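Local structure of endoglucanase FnCel5A (Fervidobacterium nodosum, 3NCO) at residues Q128-K131 against K136-F139; E164-N169 against K196-S201; K274-V279 against T315-K320. The protein probably hydrolyses internal beta-1,4-glucosidic bonds of cellulose. All blocks are in the same frame, centred on the assembly; numbering follows the deposited sequence.

How the interactions relate
The chain builds a barrel of eight parallel strands wrapped in helices, and the three contacts follow one another along it, none enclosing or crossing another. Interaction 1 comes first and closes the shortest loop, four residues between helix 112-130 and strand 137-140. Interaction 2 closes a loop of 26 residues that contains strand 174-177 and ties the end of helix 151-168 to the start of strand 198-204. The two share a region, their centres about 10 Å apart, with Phe139 packed on Ile165. Interaction 3 lies across the chain's centre, about 30 Å from both between centres, and joins the C-terminal helix 313-318 to helix 269-285, closing a loop of 35 residues that includes strand 289-292.

Interaction 1: residues Q128-K131 against K136-F139; sequences QAFK and KLFF
Phe130, Leu137 and Phe139 carry this contact, and it is wholly apolar. The closest touch is made at one corner of the Phe130 ring, where CD1 lies 3.5 Å from the CD2 methyl of Leu137. That methyl meets the ring obliquely, and the two side chains cross at about a right angle. It also reaches back to the root of the aromatic side chain, with Leu137 CD2 3.8 Å from Phe130 CB. Leucine suits the position because its branch can put one methyl in both places at once; with CG anti to the backbone N (chi1 176°), CD2 is carried to the Phe130 ring. Phe130 CB has a second neighbour: Phe139 CZ lies 3.8 Å away, and the methylene comes in at the ring edge, near its plane, and does not lie over a face.

In the beta/alpha barrel this is where the C-terminal part of helix 112-130 hands over to the next strand, 137-140. Strand alternation puts Leu137 and Phe139 on the same side, turned outward to the helical layer. A large flat side chain suits position 130, since the ring also packs on Leu81 and Val88 of helix 78-93, on Ile100 of the adjoining strand, and edge-to-face with Tyr133. The Phe139 ring also meets Trp123 of helix 112-130 and Ile165 of helix 151-168. Leu137 O accepts a hydrogen bond from Arg172 NH1.

Interaction 2: residues E164-N169 against K196-S201; sequences EIRKTN and KNIIVS
Arg166 carries its CG anti to the carbonyl carbon (chi1 -72°) and bends sharply at chi2 (-89°), and these two turns swing the guanidinium off helix 151-168 to Asn197, in the loop just ahead of strand 198-204. The NH2 end makes the crossing. It lies 3.2 Å from Asn197 O, a weak hydrogen bond because the N-H points well off the line to the oxygen, although that oxygen sits at the guanidinium edge, in its plane. The same NH2 stands 3.6 Å from Asn197 CB, while the Asn197 amide plane is turned nearly perpendicular to the guanidinium.

Firmer bonds fix the arginine elsewhere. NH1 gives a hydrogen bond of 2.9 Å to Asn169 O, fairly straight at 155° and again in the guanidinium plane, tying the guanidinium to its own chain three residues further on. NH1 also bonds Arg172 O, and NE forms a salt bridge with Asp195 OD2. Asp195 uses its other oxygen to accept from Asn197 N, so one carboxylate positions both the arginine and the backbone it approaches. Arginine suits the place because its flat group carries several N-H donors directed at different acceptors. A leucine here would probably leave Asp195 without its cationic mate and the carbonyl oxygens of Asn169 and Asn197 each short of a donor.

Asn169 is tied in turn: its OD1 accepts from Arg172 NE, and its ND2 donates to Ala127 O on helix 112-130. The whole lies at the N-terminal ends of the strands, the side of a beta/alpha barrel remote from the C-terminal strand ends where family 5 enzymes place their active site.

Interaction 3: residues K274-V279 against T315-K320; sequences KWTKTV and TSALGK
The carbonyl oxygen Ser316 O is held by two groups of the neighbouring helix: Arg280 NE donates a hydrogen bond, and Lys277 CA lies 3.5 Å away in a CA-H...O contact with 155° at the hydrogen. Such a contact needs backbones in close approach, and Lys277 CA and Ser316 CA are only 4.2 Å apart. Small residues permit this. Ser316 CB sits 3.8 Å from Thr276 CB, and its hydroxyl, 3.7 Å from Lys277 CB, is bonded to Val273 O. Thr276 CG2, anti to the backbone N, rests 3.7 Å from Ala317 CA, while Thr276 OG1 bonds to Arg272 O. The lysine contributes its CB and leads its amine away. Gly319 then takes the chain out of the helix with positive phi, where a side chain would jam against Leu318 O.

On the barrel side, Thr276 packs on Phe261 of strand 256-261, and helix 313-318 lies beside helix 269-285. Beyond, the Lys320 carboxylate forms a salt bridge with Arg53, joining the C terminus to helix 44-53.

Interaction 1: residues Q128-K131 against K136-F139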
ATOM      1  N   GLN A 128      14.680 -13.992  -2.191  1.00 18.95           N
ATOM      2  CA  GLN A 128      15.431 -15.150  -1.721  1.00 19.54           C
ATOM      3  C   GLN A 128      15.182 -15.340  -0.234  1.00 19.49           C
ATOM      4  O   GLN A 128      14.981 -16.496   0.245  1.00 21.30           O
ATOM      5  CB  GLN A 128      16.915 -14.958  -1.959  1.00 20.80           C
ATOM      6  CG  GLN A 128      17.805 -16.037  -1.297  1.00 22.95           C
ATOM      7  CD  GLN A 128      17.727 -17.380  -2.011  1.00 30.04           C
ATOM      8  OE1 GLN A 128      17.496 -17.432  -3.209  1.00 33.08           O
ATOM      9  NE2 GLN A 128      17.915 -18.471  -1.266  1.00 33.04           N
ATOM     10  N   ALA A 129      15.177 -14.233   0.508  1.00 18.83           N
ATOM     11  CA  ALA A 129      15.076 -14.315   1.985  1.00 18.61           C
ATOM     12  C   ALA A 129      13.722 -14.851   2.433  1.00 19.23           C
ATOM     13  O   ALA A 129      13.637 -15.620   3.430  1.00 19.93           O
ATOM     14  CB  ALA A 129      15.399 -12.995   2.649  1.00 18.86           C
ATOM     15  N   PHE A 130      12.672 -14.487   1.689  1.00 19.05           N
ATOM     16  CA  PHE A 130      11.306 -14.858   2.106  1.00 18.35           C
ATOM     17  C   PHE A 130      10.724 -16.059   1.325  1.00 18.93           C
ATOM     18  O   PHE A 130       9.575 -16.405   1.492  1.00 19.53           O
ATOM     19  CB  PHE A 130      10.395 -13.607   2.019  1.00 16.67           C
ATOM     20  CG  PHE A 130      10.657 -12.625   3.136  1.00 18.30           C
ATOM     21  CD1 PHE A 130      10.058 -12.813   4.382  1.00 19.96           C
ATOM     22  CD2 PHE A 130      11.494 -11.527   2.946  1.00 19.68           C
ATOM     23  CE1 PHE A 130      10.290 -11.891   5.443  1.00 22.07           C
ATOM     24  CE2 PHE A 130      11.744 -10.592   3.980  1.00 20.95           C
ATOM     25  CZ  PHE A 130      11.114 -10.769   5.230  1.00 19.70           C
ATOM     26  N   LYS A 131      11.567 -16.746   0.543  1.00 17.93           N
ATOM     27  CA  LYS A 131      11.035 -17.719  -0.429  1.00 19.89           C
ATOM     28  C   LYS A 131      10.156 -18.819   0.178  1.00 21.03           C
ATOM     29  O   LYS A 131       9.195 -19.281  -0.461  1.00 22.05           O
ATOM     30  CB  LYS A 131      12.172 -18.316  -1.283  1.00 18.93           C
ATOM     31  CG  LYS A 131      13.120 -19.240  -0.548  1.00 22.61           C
ATOM     32  CD  LYS A 131      14.261 -19.628  -1.482  1.00 28.56           C
ATOM     33  CE  LYS A 131      15.307 -20.507  -0.784  1.00 32.92           C
ATOM     34  NZ  LYS A 131      14.775 -21.796  -0.258  1.00 34.45           N
ATOM     35  N   LYS A 136       0.515 -16.418   2.754  1.00 19.73           N
ATOM     36  CA  LYS A 136      -0.200 -15.282   3.350  1.00 19.24           C
ATOM     37  C   LYS A 136       0.726 -14.057   3.433  1.00 16.81           C
ATOM     38  O   LYS A 136       0.299 -13.021   3.875  1.00 16.30           O
ATOM     39  CB  LYS A 136      -0.714 -15.636   4.749  1.00 20.53           C
ATOM     40  CG  LYS A 136      -1.932 -16.559   4.670  1.00 23.10           C
ATOM     41  CD  LYS A 136      -2.081 -17.329   5.967  1.00 34.77           C
ATOM     42  CE  LYS A 136      -3.223 -18.369   5.797  1.00 39.36           C
ATOM     43  NZ  LYS A 136      -3.258 -19.283   6.958  1.00 45.72           N
ATOM     44  N   LEU A 137       1.993 -14.237   3.047  1.00 17.62           N
ATOM     45  CA  LEU A 137       2.899 -13.102   2.756  1.00 17.01           C
ATOM     46  C   LEU A 137       2.873 -12.805   1.246  1.00 17.17           C
ATOM     47  O   LEU A 137       3.242 -13.679   0.443  1.00 18.24           O
ATOM     48  CB  LEU A 137       4.346 -13.423   3.138  1.00 18.06           C
ATOM     49  CG  LEU A 137       5.389 -12.348   2.788  1.00 16.80           C
ATOM     50  CD1 LEU A 137       5.183 -11.039   3.615  1.00 20.36           C
ATOM     51  CD2 LEU A 137       6.801 -12.924   2.982  1.00 19.10           C
ATOM     52  N   PHE A 138       2.541 -11.552   0.923  1.00 17.46           N
ATOM     53  CA  PHE A 138       2.524 -11.043  -0.473  1.00 15.37           C
ATOM     54  C   PHE A 138       3.657 -10.041  -0.692  1.00 15.08           C
ATOM     55  O   PHE A 138       4.010  -9.314   0.260  1.00 15.00           O
ATOM     56  CB  PHE A 138       1.213 -10.270  -0.747  1.00 14.89           C
ATOM     57  CG  PHE A 138      -0.038 -11.103  -0.661  1.00 16.87           C
ATOM     58  CD1 PHE A 138      -0.008 -12.454  -0.453  1.00 17.94           C
ATOM     59  CD2 PHE A 138      -1.271 -10.493  -0.882  1.00 19.61           C
ATOM     60  CE1 PHE A 138      -1.218 -13.194  -0.313  1.00 19.28           C
ATOM     61  CE2 PHE A 138      -2.467 -11.212  -0.794  1.00 19.17           C
ATOM     62  CZ  PHE A 138      -2.446 -12.569  -0.484  1.00 16.78           C
ATOM     63  N   PHE A 139       4.217  -9.985  -1.916  1.00 15.08           N
ATOM     64  CA  PHE A 139       5.221  -8.962  -2.221  1.00 15.09           C
ATOM     65  C   PHE A 139       4.577  -7.815  -2.992  1.00 15.75           C
ATOM     66  O   PHE A 139       3.550  -8.025  -3.651  1.00 16.25           O
ATOM     67  CB  PHE A 139       6.303  -9.531  -3.137  1.00 15.98           C
ATOM     68  CG  PHE A 139       7.134 -10.608  -2.491  1.00 15.46           C
ATOM     69  CD1 PHE A 139       7.123 -10.723  -1.098  1.00 18.89           C
ATOM     70  CD2 PHE A 139       7.977 -11.460  -3.263  1.00 17.39           C
ATOM     71  CE1 PHE A 139       7.856 -11.683  -0.451  1.00 16.75           C
ATOM     72  CE2 PHE A 139       8.769 -12.438  -2.633  1.00 16.72           C
ATOM     73  CZ  PHE A 139       8.734 -12.546  -1.212  1.00 17.17           C
TER

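Interaction 2: residues E164-N169 against K196-S201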
ATOM      1  N   GLU A 164      12.941 -11.738 -11.446  1.00 19.80           N
ATOM      2  CA  GLU A 164      13.841 -12.163 -10.368  1.00 20.86           C
ATOM      3  C   GLU A 164      13.060 -12.732  -9.189  1.00 21.11           C
ATOM      4  O   GLU A 164      13.461 -13.730  -8.583  1.00 22.65           O
ATOM      5  CB  GLU A 164      14.706 -10.994  -9.902  1.00 22.69           C
ATOM      6  CG  GLU A 164      15.807 -10.670 -10.928  1.00 26.96           C
ATOM      7  CD  GLU A 164      16.806 -11.808 -11.079  1.00 32.06           C
ATOM      8  OE1 GLU A 164      17.037 -12.573 -10.120  1.00 35.17           O
ATOM      9  OE2 GLU A 164      17.366 -11.936 -12.178  1.00 37.78           O
ATOM     10  N   ILE A 165      11.936 -12.110  -8.852  1.00 17.53           N
ATOM     11  CA  ILE A 165      11.100 -12.680  -7.791  1.00 18.42           C
ATOM     12  C   ILE A 165      10.673 -14.108  -8.129  1.00 18.99           C
ATOM     13  O   ILE A 165      10.731 -15.013  -7.262  1.00 20.65           O
ATOM     14  CB  ILE A 165       9.843 -11.787  -7.536  1.00 16.79           C
ATOM     15  CG1 ILE A 165      10.261 -10.422  -6.934  1.00 16.65           C
ATOM     16  CG2 ILE A 165       8.773 -12.524  -6.663  1.00 18.75           C
ATOM     17  CD1 ILE A 165       9.119  -9.360  -6.858  1.00 17.36           C
ATOM     18  N   ARG A 166      10.221 -14.305  -9.365  1.00 19.18           N
ATOM     19  CA  ARG A 166       9.637 -15.591  -9.768  1.00 19.03           C
ATOM     20  C   ARG A 166      10.631 -16.755  -9.778  1.00 19.96           C
ATOM     21  O   ARG A 166      10.205 -17.911  -9.762  1.00 20.70           O
ATOM     22  CB  ARG A 166       8.903 -15.433 -11.110  1.00 18.85           C
ATOM     23  CG  ARG A 166       7.639 -14.653 -10.966  1.00 21.42           C
ATOM     24  CD  ARG A 166       6.487 -15.522 -10.647  1.00 20.08           C
ATOM     25  NE  ARG A 166       5.255 -14.737 -10.450  1.00 19.87           N
ATOM     26  CZ  ARG A 166       4.697 -14.454  -9.279  1.00 19.01           C
ATOM     27  NH1 ARG A 166       5.203 -14.849  -8.132  1.00 18.32           N
ATOM     28  NH2 ARG A 166       3.597 -13.747  -9.285  1.00 15.97           N
ATOM     29  N   LYS A 167      11.930 -16.445  -9.797  1.00 20.65           N
ATOM     30  CA  LYS A 167      12.978 -17.467  -9.809  1.00 21.70           C
ATOM     31  C   LYS A 167      12.915 -18.305  -8.517  1.00 21.59           C
ATOM     32  O   LYS A 167      13.103 -19.520  -8.546  1.00 23.11           O
ATOM     33  CB  LYS A 167      14.373 -16.835  -9.964  1.00 23.08           C
ATOM     34  CG  LYS A 167      14.680 -16.409 -11.383  1.00 26.19           C
ATOM     35  CD  LYS A 167      16.083 -15.877 -11.513  1.00 31.14           C
ATOM     36  CE  LYS A 167      16.340 -15.398 -12.928  1.00 35.26           C
ATOM     37  NZ  LYS A 167      17.721 -14.817 -12.986  1.00 38.67           N
ATOM     38  N   THR A 168      12.653 -17.633  -7.399  1.00 20.80           N
ATOM     39  CA  THR A 168      12.605 -18.267  -6.089  1.00 20.85           C
ATOM     40  C   THR A 168      11.172 -18.391  -5.511  1.00 20.92           C
ATOM     41  O   THR A 168      10.935 -19.193  -4.617  1.00 21.44           O
ATOM     42  CB  THR A 168      13.454 -17.473  -5.064  1.00 20.82           C
ATOM     43  OG1 THR A 168      13.092 -16.091  -5.096  1.00 21.50           O
ATOM     44  CG2 THR A 168      14.960 -17.629  -5.349  1.00 22.42           C
ATOM     45  N   ASN A 169      10.239 -17.592  -6.038  1.00 20.75           N
ATOM     46  CA  ASN A 169       8.845 -17.540  -5.562  1.00 20.20           C
ATOM     47  C   ASN A 169       7.916 -17.652  -6.786  1.00 20.79           C
ATOM     48  O   ASN A 169       7.393 -16.637  -7.300  1.00 19.74           O
ATOM     49  CB  ASN A 169       8.564 -16.205  -4.844  1.00 20.39           C
ATOM     50  CG  ASN A 169       9.328 -16.056  -3.545  1.00 19.35           C
ATOM     51  OD1 ASN A 169       8.772 -16.237  -2.471  1.00 22.54           O
ATOM     52  ND2 ASN A 169      10.615 -15.740  -3.643  1.00 21.16           N
ATOM     53  N   LYS A 196      -0.448 -15.164 -13.577  1.00 24.26           N
ATOM     54  CA  LYS A 196      -1.705 -15.437 -12.866  1.00 25.76           C
ATOM     55  C   LYS A 196      -1.700 -15.135 -11.386  1.00 24.82           C
ATOM     56  O   LYS A 196      -2.726 -15.305 -10.725  1.00 24.42           O
ATOM     57  CB  LYS A 196      -2.156 -16.893 -13.068  1.00 28.19           C
ATOM     58  CG  LYS A 196      -2.475 -17.287 -14.518  1.00 32.00           C
ATOM     59  CD  LYS A 196      -2.949 -16.097 -15.382  1.00 36.88           C
ATOM     60  CE  LYS A 196      -3.419 -16.575 -16.741  1.00 43.31           C
ATOM     61  NZ  LYS A 196      -4.591 -17.488 -16.584  1.00 43.97           N
ATOM     62  N   ASN A 197      -0.566 -14.681 -10.858  1.00 21.23           N
ATOM     63  CA  ASN A 197      -0.514 -14.404  -9.447  1.00 20.67           C
ATOM     64  C   ASN A 197      -0.139 -12.960  -9.206  1.00 18.84           C
ATOM     65  O   ASN A 197       0.710 -12.676  -8.344  1.00 19.53           O
ATOM     66  CB  ASN A 197       0.449 -15.387  -8.742  1.00 21.98           C
ATOM     67  CG  ASN A 197      -0.119 -16.796  -8.717  1.00 25.38           C
ATOM     68  OD1 ASN A 197       0.397 -17.696  -9.374  1.00 29.10           O
ATOM     69  ND2 ASN A 197      -1.202 -16.973  -7.958  1.00 29.81           N
ATOM     70  N   ILE A 198      -0.745 -12.031  -9.969  1.00 18.21           N
ATOM     71  CA  ILE A 198      -0.568 -10.601  -9.705  1.00 16.78           C
ATOM     72  C   ILE A 198      -1.897  -9.937  -9.267  1.00 16.00           C
ATOM     73  O   ILE A 198      -2.979 -10.405  -9.632  1.00 16.00           O
ATOM     74  CB  ILE A 198       0.080  -9.824 -10.883  1.00 17.73           C
ATOM     75  CG1 ILE A 198      -0.727  -9.977 -12.174  1.00 17.20           C
ATOM     76  CG2 ILE A 198       1.541 -10.293 -11.076  1.00 18.51           C
ATOM     77  CD1 ILE A 198      -0.342  -8.853 -13.265  1.00 19.36           C
ATOM     78  N   ILE A 199      -1.756  -8.843  -8.521  1.00 15.60           N
ATOM     79  CA  ILE A 199      -2.889  -7.988  -8.169  1.00 14.38           C
ATOM     80  C   ILE A 199      -2.477  -6.565  -8.488  1.00 14.70           C
ATOM     81  O   ILE A 199      -1.329  -6.183  -8.233  1.00 15.72           O
ATOM     82  CB  ILE A 199      -3.165  -8.117  -6.643  1.00 12.56           C
ATOM     83  CG1 ILE A 199      -3.671  -9.550  -6.343  1.00 15.92           C
ATOM     84  CG2 ILE A 199      -4.216  -7.112  -6.134  1.00 12.04           C
ATOM     85  CD1 ILE A 199      -3.823  -9.854  -4.859  1.00 18.17           C
ATOM     86  N   VAL A 200      -3.415  -5.765  -8.996  1.00 15.21           N
ATOM     87  CA  VAL A 200      -3.038  -4.376  -9.329  1.00 14.42           C
ATOM     88  C   VAL A 200      -3.536  -3.518  -8.183  1.00 13.61           C
ATOM     89  O   VAL A 200      -4.605  -3.788  -7.604  1.00 15.60           O
ATOM     90  CB  VAL A 200      -3.716  -3.960 -10.697  1.00 16.09           C
ATOM     91  CG1 VAL A 200      -3.685  -2.461 -10.903  1.00 16.54           C
ATOM     92  CG2 VAL A 200      -3.038  -4.708 -11.864  1.00 17.08           C
ATOM     93  N   SER A 201      -2.757  -2.495  -7.828  1.00 14.48           N
ATOM     94  CA  SER A 201      -3.181  -1.610  -6.741  1.00 13.99           C
ATOM     95  C   SER A 201      -3.190  -0.130  -7.112  1.00 15.19           C
ATOM     96  O   SER A 201      -2.265   0.339  -7.750  1.00 16.44           O
ATOM     97  CB  SER A 201      -2.248  -1.838  -5.553  1.00 16.32           C
ATOM     98  OG  SER A 201      -2.596  -0.980  -4.499  1.00 13.86           O
TER

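Interaction 3: residues K274-V279 against T315-K320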
ATOM      1  N   LYS A 274     -17.228  10.386   7.386  1.00 20.28           N
ATOM      2  CA  LYS A 274     -18.103  10.187   6.208  1.00 20.78           C
ATOM      3  C   LYS A 274     -17.321   9.781   4.941  1.00 20.50           C
ATOM      4  O   LYS A 274     -17.747   8.875   4.204  1.00 20.35           O
ATOM      5  CB  LYS A 274     -18.908  11.435   5.926  1.00 22.74           C
ATOM      6  CG  LYS A 274     -20.029  11.662   6.922  1.00 26.05           C
ATOM      7  CD  LYS A 274     -20.885  12.882   6.500  1.00 31.67           C
ATOM      8  CE  LYS A 274     -21.815  13.354   7.618  1.00 39.06           C
ATOM      9  NZ  LYS A 274     -22.553  12.215   8.232  1.00 40.98           N
ATOM     10  N   TRP A 275     -16.218  10.483   4.665  1.00 19.62           N
ATOM     11  CA  TRP A 275     -15.395  10.182   3.472  1.00 19.09           C
ATOM     12  C   TRP A 275     -14.843   8.764   3.570  1.00 18.14           C
ATOM     13  O   TRP A 275     -14.930   7.992   2.612  1.00 16.47           O
ATOM     14  CB  TRP A 275     -14.264  11.227   3.329  1.00 18.56           C
ATOM     15  CG  TRP A 275     -13.420  11.058   2.086  1.00 17.95           C
ATOM     16  CD1 TRP A 275     -13.620  11.668   0.856  1.00 19.02           C
ATOM     17  CD2 TRP A 275     -12.228  10.261   1.953  1.00 17.83           C
ATOM     18  NE1 TRP A 275     -12.632  11.272  -0.026  1.00 17.67           N
ATOM     19  CE2 TRP A 275     -11.777  10.412   0.622  1.00 17.51           C
ATOM     20  CE3 TRP A 275     -11.512   9.420   2.832  1.00 17.70           C
ATOM     21  CZ2 TRP A 275     -10.651   9.736   0.135  1.00 15.36           C
ATOM     22  CZ3 TRP A 275     -10.371   8.754   2.349  1.00 16.19           C
ATOM     23  CH2 TRP A 275      -9.977   8.922   1.009  1.00 16.30           C
ATOM     24  N   THR A 276     -14.313   8.414   4.749  1.00 17.86           N
ATOM     25  CA  THR A 276     -13.670   7.103   4.892  1.00 17.46           C
ATOM     26  C   THR A 276     -14.668   5.977   4.692  1.00 16.73           C
ATOM     27  O   THR A 276     -14.386   4.976   4.011  1.00 18.15           O
ATOM     28  CB  THR A 276     -12.945   7.009   6.255  1.00 16.92           C
ATOM     29  OG1 THR A 276     -12.025   8.107   6.348  1.00 19.34           O
ATOM     30  CG2 THR A 276     -12.167   5.680   6.394  1.00 17.40           C
ATOM     31  N   LYS A 277     -15.864   6.173   5.270  1.00 18.62           N
ATOM     32  CA  LYS A 277     -16.902   5.166   5.184  1.00 18.99           C
ATOM     33  C   LYS A 277     -17.355   4.990   3.752  1.00 18.69           C
ATOM     34  O   LYS A 277     -17.569   3.863   3.306  1.00 21.11           O
ATOM     35  CB  LYS A 277     -18.104   5.641   6.022  1.00 19.65           C
ATOM     36  CG  LYS A 277     -19.305   4.744   6.002  1.00 26.15           C
ATOM     37  CD  LYS A 277     -20.435   5.530   6.658  1.00 31.55           C
ATOM     38  CE  LYS A 277     -21.340   4.659   7.526  1.00 41.19           C
ATOM     39  NZ  LYS A 277     -21.636   3.277   6.997  1.00 43.69           N
ATOM     40  N   THR A 278     -17.503   6.108   3.021  1.00 18.77           N
ATOM     41  CA  THR A 278     -17.982   6.082   1.642  1.00 18.24           C
ATOM     42  C   THR A 278     -16.959   5.386   0.735  1.00 17.76           C
ATOM     43  O   THR A 278     -17.297   4.537  -0.066  1.00 18.52           O
ATOM     44  CB  THR A 278     -18.239   7.517   1.146  1.00 19.92           C
ATOM     45  OG1 THR A 278     -19.319   8.085   1.896  1.00 23.01           O
ATOM     46  CG2 THR A 278     -18.594   7.566  -0.325  1.00 19.70           C
ATOM     47  N   VAL A 279     -15.698   5.729   0.901  1.00 17.53           N
ATOM     48  CA  VAL A 279     -14.638   5.050   0.133  1.00 17.17           C
ATOM     49  C   VAL A 279     -14.634   3.554   0.431  1.00 18.47           C
ATOM     50  O   VAL A 279     -14.608   2.732  -0.496  1.00 18.58           O
ATOM     51  CB  VAL A 279     -13.251   5.683   0.405  1.00 18.66           C
ATOM     52  CG1 VAL A 279     -12.214   4.833  -0.233  1.00 16.66           C
ATOM     53  CG2 VAL A 279     -13.200   7.107  -0.184  1.00 18.20           C
ATOM     54  N   THR A 315     -14.220   2.428  12.724  1.00 19.72           N
ATOM     55  CA  THR A 315     -15.366   1.692  12.149  1.00 20.34           C
ATOM     56  C   THR A 315     -15.631   2.111  10.691  1.00 20.62           C
ATOM     57  O   THR A 315     -15.972   1.278   9.843  1.00 22.04           O
ATOM     58  CB  THR A 315     -16.609   1.857  13.048  1.00 22.09           C
ATOM     59  OG1 THR A 315     -16.282   1.370  14.361  1.00 23.62           O
ATOM     60  CG2 THR A 315     -17.800   1.081  12.488  1.00 22.13           C
ATOM     61  N   SER A 316     -15.451   3.394  10.391  1.00 20.54           N
ATOM     62  CA  SER A 316     -15.514   3.838   8.964  1.00 20.33           C
ATOM     63  C   SER A 316     -14.553   3.111   8.039  1.00 20.76           C
ATOM     64  O   SER A 316     -14.932   2.777   6.900  1.00 21.84           O
ATOM     65  CB  SER A 316     -15.252   5.341   8.809  1.00 20.14           C
ATOM     66  OG  SER A 316     -16.391   6.083   9.283  1.00 21.55           O
ATOM     67  N   ALA A 317     -13.323   2.897   8.528  1.00 20.13           N
ATOM     68  CA  ALA A 317     -12.292   2.242   7.699  1.00 19.33           C
ATOM     69  C   ALA A 317     -12.488   0.727   7.579  1.00 19.98           C
ATOM     70  O   ALA A 317     -12.038   0.100   6.594  1.00 21.02           O
ATOM     71  CB  ALA A 317     -10.874   2.520   8.286  1.00 18.76           C
ATOM     72  N   LEU A 318     -13.042   0.133   8.636  1.00 20.07           N
ATOM     73  CA  LEU A 318     -13.094  -1.330   8.759  1.00 21.94           C
ATOM     74  C   LEU A 318     -14.455  -1.910   8.420  1.00 22.98           C
ATOM     75  O   LEU A 318     -14.563  -3.000   7.835  1.00 23.34           O
ATOM     76  CB  LEU A 318     -12.622  -1.755  10.149  1.00 22.94           C
ATOM     77  CG  LEU A 318     -12.554  -3.244  10.449  1.00 21.43           C
ATOM     78  CD1 LEU A 318     -11.727  -3.944   9.398  1.00 23.40           C
ATOM     79  CD2 LEU A 318     -11.984  -3.459  11.877  1.00 24.76           C
ATOM     80  N   GLY A 319     -15.505  -1.183   8.794  1.00 22.63           N
ATOM     81  CA  GLY A 319     -16.868  -1.609   8.489  1.00 25.17           C
ATOM     82  C   GLY A 319     -17.511  -2.465   9.545  1.00 27.45           C
ATOM     83  O   GLY A 319     -18.631  -2.933   9.347  1.00 28.40           O
ATOM     84  N   LYS A 320     -16.812  -2.653  10.669  1.00 27.82           N
ATOM     85  CA  LYS A 320     -17.351  -3.368  11.817  1.00 30.16           C
ATOM     86  C   LYS A 320     -16.662  -2.890  13.111  1.00 29.74           C
ATOM     87  O   LYS A 320     -17.163  -3.151  14.236  1.00 30.30           O
ATOM     88  CB  LYS A 320     -17.202  -4.879  11.611  1.00 30.28           C
ATOM     89  CG  LYS A 320     -15.745  -5.317  11.440  1.00 31.07           C
ATOM     90  CD  LYS A 320     -15.612  -6.804  11.135  1.00 33.13           C
ATOM     91  CE  LYS A 320     -14.125  -7.104  10.944  1.00 36.85           C
ATOM     92  NZ  LYS A 320     -13.759  -8.562  10.956  1.00 41.87           N
ATOM     93  OXT LYS A 320     -15.640  -2.185  13.074  1.00 27.66           O
TER